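Local coordinates for protein peroxisomal catalase A (Saccharomyces cerevisiae, PDB 1A4E) that breaks down hydrogen peroxide to water and oxygen with a heme cofactor, probably shielding the cell from peroxide made by peroxisomal oxidases, at residues T73-S78 and H213-H218. Sequence-based numbering, arbitrary orientation.
Sequences TDICGS and HYVQVH
His213 meets the loop through its imidazole, whose face takes the end methyl of Ile75. CD1 of Ile75 lies 4.0 Å from the centroid of the His213 ring and 21° off the ring normal, values consistent with a CH-pi contact over the face. The methyl is displaced toward the rim at the CE1–ND1 side, with Ile75 CD1 3.8 Å from His213 CE1, and the two side chains cross at about a right angle. In Ile75, chi1 of -56° sets CG1 anti to the carbonyl carbon and chi2 of -62° then turns CD1 over the imidazole, while CG2, anti to the backbone N, is left for the valine further along the strand. The edge of the same ring is used by a water, in the ring plane, 3.0 Å from His213 ND1; the same water is hydrogen-bonded to Ile75 O at 2.9 Å. Face and edge of one imidazole are thus tied to one loop residue, by dispersion and through a solvent bridge.

Val215, two residues on, whose CB points toward the loop as that of His213 does, adds a looser apolar touch: its CG2 is 4.3 Å from Ile75 CG2. Thr266 of strand 259-267 also packs against both Ile75 and His213, so the isoleucine is covered from the neighbouring strand as well. The loop has its own polar ties, among them a salt bridge from Asp74 to Arg294 and a backbone hydrogen bond between Gly77 and Ser206.

With only 130 Å² buried, this is a small, largely apolar contact away from the active-site residues, the side chain of Val215 being about 13 Å from the heme. It lays the connection between strands 59-68 and 87-95 against strand 212-221, packing a connecting loop on a strand of the antiparallel beta-barrel that characterises the heme catalase fold.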
loop_
_atom_site.group_PDB
_atom_site.type_symbol
_atom_site.label_atom_id
_atom_site.label_comp_id
_atom_site.label_asym_id
_atom_site.label_seq_id
_atom_site.Cartn_x
_atom_site.Cartn_y
_atom_site.Cartn_z
ATOM N N THR B 73 26.128 -31.033 -19.374
ATOM C CA THR B 73 25.008 -31.863 -18.926
ATOM C C THR B 73 25.380 -32.915 -17.868
ATOM O O THR B 73 24.519 -33.474 -17.185
ATOM C CB THR B 73 24.351 -32.556 -20.140
ATOM O OG1 THR B 73 25.340 -33.350 -20.782
ATOM C CG2 THR B 73 23.719 -31.534 -21.080
ATOM N N ASP B 74 26.683 -33.170 -17.703
ATOM C CA ASP B 74 27.210 -34.046 -16.658
ATOM C C ASP B 74 27.264 -33.332 -15.309
ATOM O O ASP B 74 27.337 -33.964 -14.257
ATOM C CB ASP B 74 28.623 -34.530 -17.033
ATOM C CG ASP B 74 29.630 -33.428 -17.355
ATOM O OD1 ASP B 74 29.422 -32.696 -18.324
ATOM O OD2 ASP B 74 30.611 -33.300 -16.633
ATOM N N ILE B 75 27.255 -31.997 -15.329
ATOM C CA ILE B 75 27.229 -31.216 -14.098
ATOM C C ILE B 75 25.794 -30.776 -13.759
ATOM O O ILE B 75 25.345 -30.911 -12.621
ATOM C CB ILE B 75 28.160 -29.971 -14.253
ATOM C CG1 ILE B 75 29.582 -30.385 -14.638
ATOM C CG2 ILE B 75 28.160 -29.187 -12.943
ATOM C CD1 ILE B 75 30.350 -31.265 -13.622
ATOM N N CYS B 76 25.029 -30.274 -14.732
ATOM C CA CYS B 76 23.703 -29.731 -14.482
ATOM C C CYS B 76 22.690 -30.204 -15.497
ATOM O O CYS B 76 22.890 -30.049 -16.700
ATOM C CB CYS B 76 23.767 -28.217 -14.519
ATOM S SG CYS B 76 22.213 -27.465 -13.998
ATOM N N GLY B 77 21.584 -30.755 -14.990
ATOM C CA GLY B 77 20.515 -31.285 -15.819
ATOM C C GLY B 77 19.446 -30.270 -16.222
ATOM O O GLY B 77 18.452 -30.687 -16.817
ATOM N N SER B 78 19.588 -28.960 -15.926
ATOM C CA SER B 78 18.605 -27.942 -16.300
ATOM C C SER B 78 18.424 -27.860 -17.805
ATOM O O SER B 78 19.395 -27.906 -18.564
ATOM C CB SER B 78 19.026 -26.564 -15.812
ATOM O OG SER B 78 19.210 -26.588 -14.409
ATOM N N HIS B 213 27.460 -31.284 -7.638
ATOM C CA HIS B 213 28.690 -30.558 -7.390
ATOM C C HIS B 213 28.445 -29.194 -6.763
ATOM O O HIS B 213 27.389 -28.588 -6.922
ATOM C CB HIS B 213 29.460 -30.329 -8.688
ATOM C CG HIS B 213 30.140 -31.548 -9.304
ATOM N ND1 HIS B 213 29.591 -32.509 -10.029
ATOM C CD2 HIS B 213 31.487 -31.811 -9.238
ATOM C CE1 HIS B 213 30.532 -33.335 -10.411
ATOM N NE2 HIS B 213 31.669 -32.905 -9.930
ATOM N N TYR B 214 29.430 -28.735 -5.986
ATOM C CA TYR B 214 29.467 -27.370 -5.502
ATOM C C TYR B 214 29.993 -26.579 -6.687
ATOM O O TYR B 214 30.993 -26.948 -7.302
ATOM C CB TYR B 214 30.428 -27.204 -4.341
ATOM C CG TYR B 214 29.968 -27.844 -3.038
ATOM C CD1 TYR B 214 28.755 -27.482 -2.432
ATOM C CD2 TYR B 214 30.784 -28.795 -2.430
ATOM C CE1 TYR B 214 28.362 -28.062 -1.225
ATOM C CE2 TYR B 214 30.394 -29.382 -1.223
ATOM C CZ TYR B 214 29.187 -29.012 -0.628
ATOM O OH TYR B 214 28.815 -29.578 0.577
ATOM N N VAL B 215 29.309 -25.488 -7.029
ATOM C CA VAL B 215 29.613 -24.702 -8.221
ATOM C C VAL B 215 29.793 -23.226 -7.903
ATOM O O VAL B 215 29.107 -22.687 -7.035
ATOM C CB VAL B 215 28.456 -24.890 -9.262
ATOM C CG1 VAL B 215 28.694 -24.035 -10.493
ATOM C CG2 VAL B 215 28.400 -26.336 -9.744
ATOM N N GLN B 216 30.753 -22.555 -8.548
ATOM C CA GLN B 216 30.858 -21.099 -8.490
ATOM C C GLN B 216 30.897 -20.618 -9.931
ATOM O O GLN B 216 31.569 -21.204 -10.778
ATOM C CB GLN B 216 32.116 -20.649 -7.758
ATOM C CG GLN B 216 31.859 -20.890 -6.284
ATOM C CD GLN B 216 32.539 -19.938 -5.330
ATOM O OE1 GLN B 216 33.242 -19.007 -5.705
ATOM N NE2 GLN B 216 32.323 -20.146 -4.043
ATOM N N VAL B 217 30.114 -19.575 -10.237
ATOM C CA VAL B 217 29.973 -19.105 -11.612
ATOM C C VAL B 217 30.725 -17.801 -11.866
ATOM O O VAL B 217 30.757 -16.886 -11.044
ATOM C CB VAL B 217 28.458 -18.952 -11.924
ATOM C CG1 VAL B 217 28.261 -18.707 -13.410
ATOM C CG2 VAL B 217 27.695 -20.227 -11.562
ATOM N N HIS B 218 31.374 -17.750 -13.032
ATOM C CA HIS B 218 32.166 -16.609 -13.468
ATOM C C HIS B 218 31.632 -16.142 -14.812
ATOM O O HIS B 218 31.537 -16.921 -15.755
ATOM C CB HIS B 218 33.646 -16.989 -13.638
ATOM C CG HIS B 218 34.342 -17.384 -12.346
ATOM N ND1 HIS B 218 35.226 -16.674 -11.655
ATOM C CD2 HIS B 218 34.130 -18.563 -11.676
ATOM C CE1 HIS B 218 35.556 -17.369 -10.596
ATOM N NE2 HIS B 218 34.890 -18.500 -10.619
HETATM O O HOH W 1 26.762 -32.698 -10.872
#